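Local coordinates for Lmo1340 protein (Listeria monocytogenes, PDB 4NLM) that is of unknown function but is a surface-associated, probably lipid-anchored protein built around a YqgU-like six-bladed beta-propeller, at residues Pro146-Phe151 / Tyr185-Val190; Asn204-Asp209 / Ala214-Ile219; Ala262-Glu267 / Lys300-Val305. All blocks are in the same frame, centred on the assembly; numbering follows the deposited sequence.

Overall arrangement
The three contacts follow one another along the chain, all within the YqgU-like six-bladed beta-propeller domain. Contact 1 bridges two successive antiparallel sheets, running from strand 148-155 to the turn before strand 189-194 and its start. Contact 2 lies in the second of these sheets, pairing strand 203-209 with the edge strand 212-223. Their centres are about 15 Å apart and they touch: strands 189-194 and 203-209 are neighbours, with Val190 N 2.9 Å from Gln208 O, a probable hydrogen bond. Contact 3 joins strand 255-266 to the start of strand 302-308. Its centre is about 33 Å from that of contact 1, across the chain's centre, and about 32 Å from that of contact 2. Contacts 1 and 3 thus join sheets; contact 2 lies within one.

Contact 1 (Pro146-Phe151 / Tyr185-Val190); sequences PEKIMF and YGDNLV
Lys148 and Met150 reach from one blade of the beta-propeller to the next, meeting Asp187, Asn188 and Val190. Strand 148-155 belongs to the sheet formed by 137-174, whereas the turn at 185-188 leads into strand 189-194 of the following sheet. Lys148 crosses Asp187 at about a right angle. Its chain is extended beyond CG, which carries the ammonium out to the turn. There NZ makes a salt bridge to Asp187 OD1 at 2.9 Å, approaching from above the carboxylate plane (57° out of it). The same nitrogen donates a hydrogen bond to the backbone O of Asp187, likewise from above the carbonyl plane, so one residue is gripped through both side chain and main chain. Asn188 OD1 is just as near NZ, at 2.9 Å, but the angle is too poor for a hydrogen bond. Asp187 OD1 also bonds to Ser145 OG, just ahead of the lysine strand, which ties the carboxylate a second time to the first blade. Deeper in, the contact turns apolar. Met150, present as selenomethionine, has CG anti to its backbone N (chi1 169°) and bends at the last torsion (chi3 71°). It crosses Val190 at about a right angle, beside Ile182 and Trp184 of the second blade; its methyl CE lies 3.7 Å from Val190 CG2, and SE sits 4.1 Å from the same Val190 CG2.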
loop_
_atom_site.group_PDB
_atom_site.type_symbol
_atom_site.label_atom_id
_atom_site.label_comp_id
_atom_site.label_asym_id
_atom_site.label_seq_id
_atom_site.Cartn_x
_atom_site.Cartn_y
_atom_site.Cartn_z
ATOM N N PRO A 146 -3.261 -16.131 -0.337
ATOM C CA PRO A 146 -1.972 -15.491 -0.580
ATOM C C PRO A 146 -0.951 -16.270 -1.431
ATOM O O PRO A 146 0.190 -15.804 -1.608
ATOM C CB PRO A 146 -1.480 -15.146 0.827
ATOM C CG PRO A 146 -2.111 -16.199 1.673
ATOM C CD PRO A 146 -3.476 -16.411 1.085
ATOM N N GLU A 147 -1.395 -17.365 -2.016
ATOM C CA GLU A 147 -0.616 -18.044 -3.013
ATOM C C GLU A 147 -0.687 -17.273 -4.359
ATOM O O GLU A 147 0.051 -17.567 -5.312
ATOM C CB GLU A 147 -1.149 -19.457 -3.194
ATOM C CG GLU A 147 -0.888 -20.396 -1.999
ATOM C CD GLU A 147 -1.808 -20.252 -0.778
ATOM O OE1 GLU A 147 -2.916 -19.678 -0.872
ATOM O OE2 GLU A 147 -1.449 -20.768 0.310
ATOM N N LYS A 148 -1.628 -16.338 -4.462
ATOM C CA LYS A 148 -1.875 -15.630 -5.712
ATOM C C LYS A 148 -1.439 -14.165 -5.668
ATOM O O LYS A 148 -1.832 -13.422 -4.752
ATOM C CB LYS A 148 -3.360 -15.597 -6.021
ATOM C CG LYS A 148 -3.990 -16.956 -6.144
ATOM C CD LYS A 148 -5.446 -16.831 -6.529
ATOM C CE LYS A 148 -6.117 -18.185 -6.335
ATOM N NZ LYS A 148 -7.504 -18.156 -6.857
ATOM N N ILE A 149 -0.654 -13.760 -6.668
ATOM C CA ILE A 149 -0.237 -12.382 -6.831
ATOM C C ILE A 149 -0.613 -11.972 -8.233
ATOM O O ILE A 149 -0.154 -12.559 -9.238
ATOM C CB ILE A 149 1.261 -12.191 -6.579
ATOM C CG1 ILE A 149 1.635 -12.641 -5.166
ATOM C CG2 ILE A 149 1.657 -10.723 -6.736
ATOM C CD1 ILE A 149 3.122 -12.588 -4.891
HETATM N N MSE A 150 -1.445 -10.950 -8.328
HETATM C CA MSE A 150 -1.828 -10.406 -9.610
HETATM C C MSE A 150 -0.932 -9.208 -9.885
HETATM O O MSE A 150 -0.531 -8.491 -8.968
HETATM C CB MSE A 150 -3.300 -9.997 -9.515
HETATM C CG MSE A 150 -3.872 -9.157 -10.644
HETATM SE SE MSE A 150 -5.822 -9.104 -10.391
HETATM C CE MSE A 150 -5.993 -7.955 -8.792
ATOM N N PHE A 151 -0.606 -8.946 -11.138
ATOM C CA PHE A 151 0.221 -7.817 -11.474
ATOM C C PHE A 151 -0.095 -7.255 -12.828
ATOM O O PHE A 151 -0.490 -7.968 -13.770
ATOM C CB PHE A 151 1.706 -8.148 -11.306
ATOM C CG PHE A 151 2.163 -9.349 -12.046
ATOM C CD1 PHE A 151 2.667 -9.206 -13.317
ATOM C CD2 PHE A 151 2.168 -10.595 -11.461
ATOM C CE1 PHE A 151 3.101 -10.286 -14.052
ATOM C CE2 PHE A 151 2.617 -11.692 -12.185
ATOM C CZ PHE A 151 3.077 -11.534 -13.473
ATOM N N TYR A 185 -10.885 -8.962 -4.601
ATOM C CA TYR A 185 -12.051 -8.895 -3.732
ATOM C C TYR A 185 -12.341 -10.244 -3.069
ATOM O O TYR A 185 -13.124 -10.312 -2.146
ATOM C CB TYR A 185 -13.261 -8.303 -4.454
ATOM C CG TYR A 185 -14.406 -7.977 -3.511
ATOM C CD1 TYR A 185 -14.273 -6.981 -2.530
ATOM C CD2 TYR A 185 -15.604 -8.643 -3.601
ATOM C CE1 TYR A 185 -15.319 -6.679 -1.665
ATOM C CE2 TYR A 185 -16.648 -8.359 -2.743
ATOM C CZ TYR A 185 -16.500 -7.386 -1.781
ATOM O OH TYR A 185 -17.558 -7.127 -0.940
ATOM N N GLY A 186 -11.645 -11.291 -3.485
ATOM C CA GLY A 186 -11.803 -12.631 -2.937
ATOM C C GLY A 186 -10.828 -13.580 -3.637
ATOM O O GLY A 186 -9.962 -13.153 -4.411
ATOM N N ASP A 187 -11.023 -14.875 -3.400
ATOM C CA ASP A 187 -10.174 -15.909 -3.970
ATOM C C ASP A 187 -10.040 -15.741 -5.491
ATOM O O ASP A 187 -8.924 -15.763 -6.017
ATOM C CB ASP A 187 -10.768 -17.278 -3.616
ATOM C CG ASP A 187 -9.910 -18.463 -4.063
ATOM O OD1 ASP A 187 -8.678 -18.333 -4.219
ATOM O OD2 ASP A 187 -10.488 -19.564 -4.220
ATOM N N ASN A 188 -11.168 -15.531 -6.171
ATOM C CA ASN A 188 -11.190 -15.428 -7.644
ATOM C C ASN A 188 -11.902 -14.204 -8.196
ATOM O O ASN A 188 -12.276 -14.180 -9.356
ATOM C CB ASN A 188 -11.872 -16.667 -8.251
ATOM C CG ASN A 188 -11.051 -17.941 -8.109
ATOM O OD1 ASN A 188 -9.895 -18.002 -8.537
ATOM N ND2 ASN A 188 -11.634 -18.957 -7.496
ATOM N N LEU A 189 -12.094 -13.192 -7.373
ATOM C CA LEU A 189 -12.831 -12.003 -7.762
ATOM C C LEU A 189 -11.949 -10.770 -7.757
ATOM O O LEU A 189 -11.097 -10.606 -6.872
ATOM C CB LEU A 189 -13.987 -11.726 -6.802
ATOM C CG LEU A 189 -15.106 -12.751 -6.770
ATOM C CD1 LEU A 189 -16.105 -12.457 -5.664
ATOM C CD2 LEU A 189 -15.825 -12.863 -8.109
ATOM N N VAL A 190 -12.147 -9.900 -8.740
ATOM C CA VAL A 190 -11.403 -8.642 -8.814
ATOM C C VAL A 190 -12.391 -7.528 -9.087
ATOM O O VAL A 190 -13.417 -7.735 -9.729
ATOM C CB VAL A 190 -10.319 -8.663 -9.923
ATOM C CG1 VAL A 190 -10.937 -8.816 -11.305
ATOM C CG2 VAL A 190 -9.489 -7.394 -9.893
#

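Contact 2 (Asn204-Asp209 / Ala214-Ile219); sequences NLYLQD and ATKNLI
Lys216 lays its side chain over the ring of Tyr206, starting beside Gln208. At its base, CB is 4.1 Å from Gln208 OE1, the two chains lying side by side and pointing the same way; the glutamine NE2 is held by Ser192 OG and Val190 O. CG comes next, 3.6 Å from Tyr206 CD2. CE then passes over the ring face as a CH-pi contact, and a bend at the last torsion (chi4 72°) folds the tip back over the ring. NZ ends 3.2 Å from the ring centroid of Tyr206, only 9° off the normal, a nearly centred cation-pi contact. Leu218 CD1 lies over the opposite face, offset toward the rim, so the tyrosine is sandwiched. On the other side of the sheet, Leu207 CB packs 3.9 Å from Ile219 CG2. The backbones are joined by Ile219 N to Leu205 O and by a reciprocal pair between Leu207 and Asn217. Near the turn, Asp209 N donates to Thr215 OG1 at 2.8 Å; this hydroxyl also bonds to Asp212 O, beside the corner at 214-215. Such pairing is that of an antiparallel beta hairpin, here the outer two strands of a four-stranded propeller blade.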
loop_
_atom_site.group_PDB
_atom_site.type_symbol
_atom_site.label_atom_id
_atom_site.label_comp_id
_atom_site.label_asym_id
_atom_site.label_seq_id
_atom_site.Cartn_x
_atom_site.Cartn_y
_atom_site.Cartn_z
ATOM N N ASN A 204 -16.328 3.754 -13.397
ATOM C CA ASN A 204 -17.369 2.927 -12.800
ATOM C C ASN A 204 -16.722 1.646 -12.308
ATOM O O ASN A 204 -15.879 1.079 -12.998
ATOM C CB ASN A 204 -18.460 2.676 -13.834
ATOM C CG ASN A 204 -19.183 3.950 -14.194
ATOM O OD1 ASN A 204 -19.851 4.531 -13.350
ATOM N ND2 ASN A 204 -19.027 4.413 -15.428
ATOM N N LEU A 205 -17.089 1.216 -11.108
ATOM C CA LEU A 205 -16.505 0.015 -10.517
ATOM C C LEU A 205 -17.263 -1.226 -10.926
ATOM O O LEU A 205 -18.475 -1.269 -10.781
ATOM C CB LEU A 205 -16.530 0.087 -9.007
ATOM C CG LEU A 205 -15.863 1.246 -8.318
ATOM C CD1 LEU A 205 -15.821 0.969 -6.833
ATOM C CD2 LEU A 205 -14.454 1.382 -8.865
ATOM N N TYR A 206 -16.511 -2.219 -11.403
ATOM C CA TYR A 206 -17.033 -3.491 -11.847
ATOM C C TYR A 206 -16.419 -4.625 -11.050
ATOM O O TYR A 206 -15.258 -4.584 -10.674
ATOM C CB TYR A 206 -16.703 -3.707 -13.329
ATOM C CG TYR A 206 -17.550 -2.880 -14.243
ATOM C CD1 TYR A 206 -17.193 -1.593 -14.559
ATOM C CD2 TYR A 206 -18.705 -3.398 -14.807
ATOM C CE1 TYR A 206 -17.962 -0.818 -15.400
ATOM C CE2 TYR A 206 -19.487 -2.629 -15.654
ATOM C CZ TYR A 206 -19.112 -1.334 -15.935
ATOM O OH TYR A 206 -19.867 -0.554 -16.779
ATOM N N LEU A 207 -17.229 -5.657 -10.813
ATOM C CA LEU A 207 -16.804 -6.890 -10.155
ATOM C C LEU A 207 -16.794 -7.994 -11.216
ATOM O O LEU A 207 -17.702 -8.072 -12.048
ATOM C CB LEU A 207 -17.796 -7.313 -9.077
ATOM C CG LEU A 207 -17.452 -8.556 -8.253
ATOM C CD1 LEU A 207 -16.175 -8.350 -7.448
ATOM C CD2 LEU A 207 -18.598 -8.907 -7.307
ATOM N N GLN A 208 -15.775 -8.835 -11.196
ATOM C CA GLN A 208 -15.703 -9.958 -12.134
ATOM C C GLN A 208 -14.896 -11.082 -11.554
ATOM O O GLN A 208 -14.035 -10.900 -10.708
ATOM C CB GLN A 208 -15.032 -9.525 -13.434
ATOM C CG GLN A 208 -13.735 -8.754 -13.219
ATOM C CD GLN A 208 -13.814 -7.285 -13.645
ATOM O OE1 GLN A 208 -14.068 -7.016 -14.834
ATOM N NE2 GLN A 208 -13.553 -6.327 -12.710
ATOM N N ASP A 209 -15.211 -12.285 -12.009
ATOM C CA ASP A 209 -14.432 -13.457 -11.677
ATOM C C ASP A 209 -13.266 -13.501 -12.665
ATOM O O ASP A 209 -13.465 -13.382 -13.865
ATOM C CB ASP A 209 -15.306 -14.702 -11.779
ATOM C CG ASP A 209 -14.630 -15.947 -11.235
ATOM O OD1 ASP A 209 -13.528 -16.289 -11.703
ATOM O OD2 ASP A 209 -15.202 -16.566 -10.315
ATOM N N ALA A 214 -16.979 -12.716 -18.865
ATOM C CA ALA A 214 -18.419 -12.593 -19.086
ATOM C C ALA A 214 -19.153 -12.302 -17.765
ATOM O O ALA A 214 -20.286 -11.823 -17.766
ATOM C CB ALA A 214 -18.965 -13.854 -19.743
ATOM N N THR A 215 -18.499 -12.583 -16.639
ATOM C CA THR A 215 -19.092 -12.347 -15.315
ATOM C C THR A 215 -19.075 -10.875 -14.877
ATOM O O THR A 215 -19.633 -10.552 -13.836
ATOM C CB THR A 215 -18.366 -13.150 -14.209
ATOM O OG1 THR A 215 -17.010 -12.695 -14.105
ATOM C CG2 THR A 215 -18.372 -14.631 -14.498
ATOM N N LYS A 216 -18.450 -10.006 -15.669
ATOM C CA LYS A 216 -18.333 -8.555 -15.342
ATOM C C LYS A 216 -19.687 -7.896 -15.007
ATOM O O LYS A 216 -20.656 -8.016 -15.786
ATOM C CB LYS A 216 -17.681 -7.870 -16.540
ATOM C CG LYS A 216 -17.721 -6.362 -16.556
ATOM C CD LYS A 216 -17.370 -5.893 -17.959
ATOM C CE LYS A 216 -17.611 -4.408 -18.137
ATOM N NZ LYS A 216 -16.599 -3.624 -17.398
ATOM N N ASN A 217 -19.740 -7.183 -13.879
ATOM C CA ASN A 217 -20.966 -6.531 -13.421
ATOM C C ASN A 217 -20.708 -5.214 -12.685
ATOM O O ASN A 217 -19.835 -5.133 -11.816
ATOM C CB ASN A 217 -21.729 -7.491 -12.505
ATOM C CG ASN A 217 -22.960 -6.864 -11.872
ATOM O OD1 ASN A 217 -23.662 -6.090 -12.519
ATOM N ND2 ASN A 217 -23.226 -7.188 -10.610
ATOM N N LEU A 218 -21.488 -4.194 -13.036
ATOM C CA LEU A 218 -21.392 -2.871 -12.414
ATOM C C LEU A 218 -21.835 -2.928 -10.958
ATOM O O LEU A 218 -22.958 -3.353 -10.666
ATOM C CB LEU A 218 -22.303 -1.888 -13.146
ATOM C CG LEU A 218 -22.463 -0.529 -12.456
ATOM C CD1 LEU A 218 -21.182 0.251 -12.606
ATOM C CD2 LEU A 218 -23.635 0.246 -13.032
ATOM N N ILE A 219 -20.972 -2.497 -10.040
ATOM C CA ILE A 219 -21.316 -2.506 -8.625
ATOM C C ILE A 219 -21.415 -1.098 -8.018
ATOM O O ILE A 219 -22.218 -0.880 -7.125
ATOM C CB ILE A 219 -20.405 -3.437 -7.793
ATOM C CG1 ILE A 219 -18.932 -3.092 -7.992
ATOM C CG2 ILE A 219 -20.669 -4.904 -8.158
ATOM C CD1 ILE A 219 -18.003 -3.702 -6.968
#

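Contact 3 (Ala262-Glu267 / Lys300-Val305); sequences AREYDE and KEYKLV
Glu264 meets Tyr302 and Glu301 with its two carboxylate oxygens, one for each, across neighbouring sheets of the beta-propeller: strand 255-266 on one side and the start of strand 302-308 on the other. The hydrogen bond is donated by Tyr302 OH to Glu264 OE1 at 2.6 Å, using the syn lone pair, on the side of the other oxygen. OE1 lies at the edge of the Tyr302 ring, near its plane, while the carboxylate plane is turned 81° from it. Between the acids, Glu264 and Glu301 approach from opposite directions, both with chains extended beyond CG. Glu264 OE2 comes within 2.5 Å of Glu301 OE1, and the two carboxylate planes are 68° apart. Apolar groups surround the buried acid: Glu264 touches Phe271, Pro289 and Ile295, while Tyr302 also packs on Phe271. The backbones of Glu264 and Phe271 are hydrogen-bonded, as are those of Tyr302 and Met321; Glu301 sits in the loop just before strand 302-308. Oxygens this close make two full negative charges unlikely; one of the two acids probably holds a proton, while the tyrosine hydroxyl would probably help stabilise charge remaining on Glu264.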
loop_
_atom_site.group_PDB
_atom_site.type_symbol
_atom_site.label_atom_id
_atom_site.label_comp_id
_atom_site.label_asym_id
_atom_site.label_seq_id
_atom_site.Cartn_x
_atom_site.Cartn_y
_atom_site.Cartn_z
ATOM N N ALA A 262 -12.891 18.079 3.447
ATOM C CA ALA A 262 -12.622 19.210 2.557
ATOM C C ALA A 262 -11.772 18.724 1.398
ATOM O O ALA A 262 -10.839 17.965 1.599
ATOM C CB ALA A 262 -11.894 20.290 3.313
ATOM N N ARG A 263 -12.084 19.220 0.194
ATOM C CA ARG A 263 -11.394 18.773 -1.017
ATOM C C ARG A 263 -10.290 19.723 -1.465
ATOM O O ARG A 263 -10.525 20.927 -1.672
ATOM C CB ARG A 263 -12.397 18.673 -2.162
ATOM C CG ARG A 263 -11.793 18.296 -3.494
ATOM C CD ARG A 263 -12.856 18.074 -4.564
ATOM N NE ARG A 263 -12.254 18.018 -5.899
ATOM C CZ ARG A 263 -11.988 19.078 -6.659
ATOM N NH1 ARG A 263 -11.389 18.898 -7.814
ATOM N NH2 ARG A 263 -12.282 20.320 -6.270
ATOM N N GLU A 264 -9.095 19.172 -1.600
ATOM C CA GLU A 264 -7.996 19.896 -2.213
ATOM C C GLU A 264 -7.892 19.497 -3.680
ATOM O O GLU A 264 -8.366 18.421 -4.104
ATOM C CB GLU A 264 -6.688 19.597 -1.523
ATOM C CG GLU A 264 -6.504 20.337 -0.222
ATOM C CD GLU A 264 -5.194 19.999 0.472
ATOM O OE1 GLU A 264 -4.588 18.943 0.167
ATOM O OE2 GLU A 264 -4.789 20.795 1.349
ATOM N N TYR A 265 -7.244 20.349 -4.438
ATOM C CA TYR A 265 -7.042 20.120 -5.848
ATOM C C TYR A 265 -5.766 20.812 -6.280
ATOM O O TYR A 265 -5.306 21.738 -5.637
ATOM C CB TYR A 265 -8.275 20.585 -6.645
ATOM C CG TYR A 265 -8.730 21.973 -6.329
ATOM C CD1 TYR A 265 -9.554 22.215 -5.230
ATOM C CD2 TYR A 265 -8.334 23.054 -7.098
ATOM C CE1 TYR A 265 -9.970 23.499 -4.926
ATOM C CE2 TYR A 265 -8.756 24.334 -6.805
ATOM C CZ TYR A 265 -9.564 24.552 -5.716
ATOM O OH TYR A 265 -9.963 25.838 -5.433
ATOM N N ASP A 266 -5.166 20.299 -7.328
ATOM C CA ASP A 266 -3.948 20.901 -7.821
ATOM C C ASP A 266 -4.234 21.262 -9.260
ATOM O O ASP A 266 -5.407 21.318 -9.664
ATOM C CB ASP A 266 -2.745 19.951 -7.651
ATOM C CG ASP A 266 -2.992 18.562 -8.241
ATOM O OD1 ASP A 266 -3.684 18.464 -9.279
ATOM O OD2 ASP A 266 -2.482 17.569 -7.667
ATOM N N GLU A 267 -3.174 21.498 -10.026
ATOM C CA GLU A 267 -3.315 21.900 -11.420
ATOM C C GLU A 267 -3.925 20.824 -12.308
ATOM O O GLU A 267 -4.494 21.144 -13.333
ATOM C CB GLU A 267 -1.959 22.382 -11.987
ATOM C CG GLU A 267 -1.498 23.689 -11.338
ATOM C CD GLU A 267 -0.024 23.993 -11.533
ATOM O OE1 GLU A 267 0.339 25.188 -11.504
ATOM O OE2 GLU A 267 0.774 23.048 -11.703
ATOM N N LYS A 300 2.035 22.109 7.427
ATOM C CA LYS A 300 1.056 21.997 8.518
ATOM C C LYS A 300 -0.392 22.103 8.012
ATOM O O LYS A 300 -1.288 22.593 8.694
ATOM C CB LYS A 300 1.329 23.096 9.564
ATOM C CG LYS A 300 2.652 22.928 10.295
ATOM C CD LYS A 300 2.940 24.064 11.276
ATOM C CE LYS A 300 4.300 23.872 11.926
ATOM N NZ LYS A 300 4.559 24.857 13.013
ATOM N N GLU A 301 -0.626 21.578 6.834
ATOM C CA GLU A 301 -1.884 21.797 6.180
ATOM C C GLU A 301 -2.922 20.726 6.463
ATOM O O GLU A 301 -4.029 20.865 5.959
ATOM C CB GLU A 301 -1.536 21.886 4.707
ATOM C CG GLU A 301 -2.580 22.074 3.613
ATOM C CD GLU A 301 -1.906 22.150 2.236
ATOM O OE1 GLU A 301 -2.520 21.785 1.207
ATOM O OE2 GLU A 301 -0.724 22.557 2.166
ATOM N N TYR A 302 -2.592 19.731 7.297
ATOM C CA TYR A 302 -3.492 18.578 7.497
ATOM C C TYR A 302 -3.618 18.214 8.942
ATOM O O TYR A 302 -2.762 18.507 9.754
ATOM C CB TYR A 302 -2.961 17.351 6.735
ATOM C CG TYR A 302 -2.785 17.584 5.267
ATOM C CD1 TYR A 302 -1.631 18.131 4.787
ATOM C CD2 TYR A 302 -3.793 17.314 4.351
ATOM C CE1 TYR A 302 -1.461 18.429 3.454
ATOM C CE2 TYR A 302 -3.613 17.590 2.994
ATOM C CZ TYR A 302 -2.447 18.172 2.558
ATOM O OH TYR A 302 -2.274 18.459 1.216
ATOM N N LYS A 303 -4.696 17.489 9.210
ATOM C CA LYS A 303 -4.817 16.746 10.466
ATOM C C LYS A 303 -4.911 15.260 10.131
ATOM O O LYS A 303 -5.357 14.877 9.075
ATOM C CB LYS A 303 -5.995 17.164 11.286
ATOM C CG LYS A 303 -7.252 17.296 10.537
ATOM C CD LYS A 303 -8.369 17.590 11.515
ATOM C CE LYS A 303 -9.618 17.988 10.792
ATOM N NZ LYS A 303 -10.665 18.343 11.807
ATOM N N LEU A 304 -4.407 14.475 11.059
ATOM C CA LEU A 304 -4.487 13.019 10.970
ATOM C C LEU A 304 -5.687 12.590 11.789
ATOM O O LEU A 304 -5.761 12.851 12.995
ATOM C CB LEU A 304 -3.238 12.387 11.520
ATOM C CG LEU A 304 -3.266 10.859 11.533
ATOM C CD1 LEU A 304 -3.415 10.285 10.139
ATOM C CD2 LEU A 304 -1.994 10.362 12.184
ATOM N N VAL A 305 -6.625 11.916 11.144
ATOM C CA VAL A 305 -7.787 11.459 11.870
ATOM C C VAL A 305 -7.933 9.965 11.786
ATOM O O VAL A 305 -7.360 9.289 10.930
ATOM C CB VAL A 305 -9.070 12.095 11.350
ATOM C CG1 VAL A 305 -8.960 13.608 11.382
ATOM C CG2 VAL A 305 -9.427 11.574 9.964
#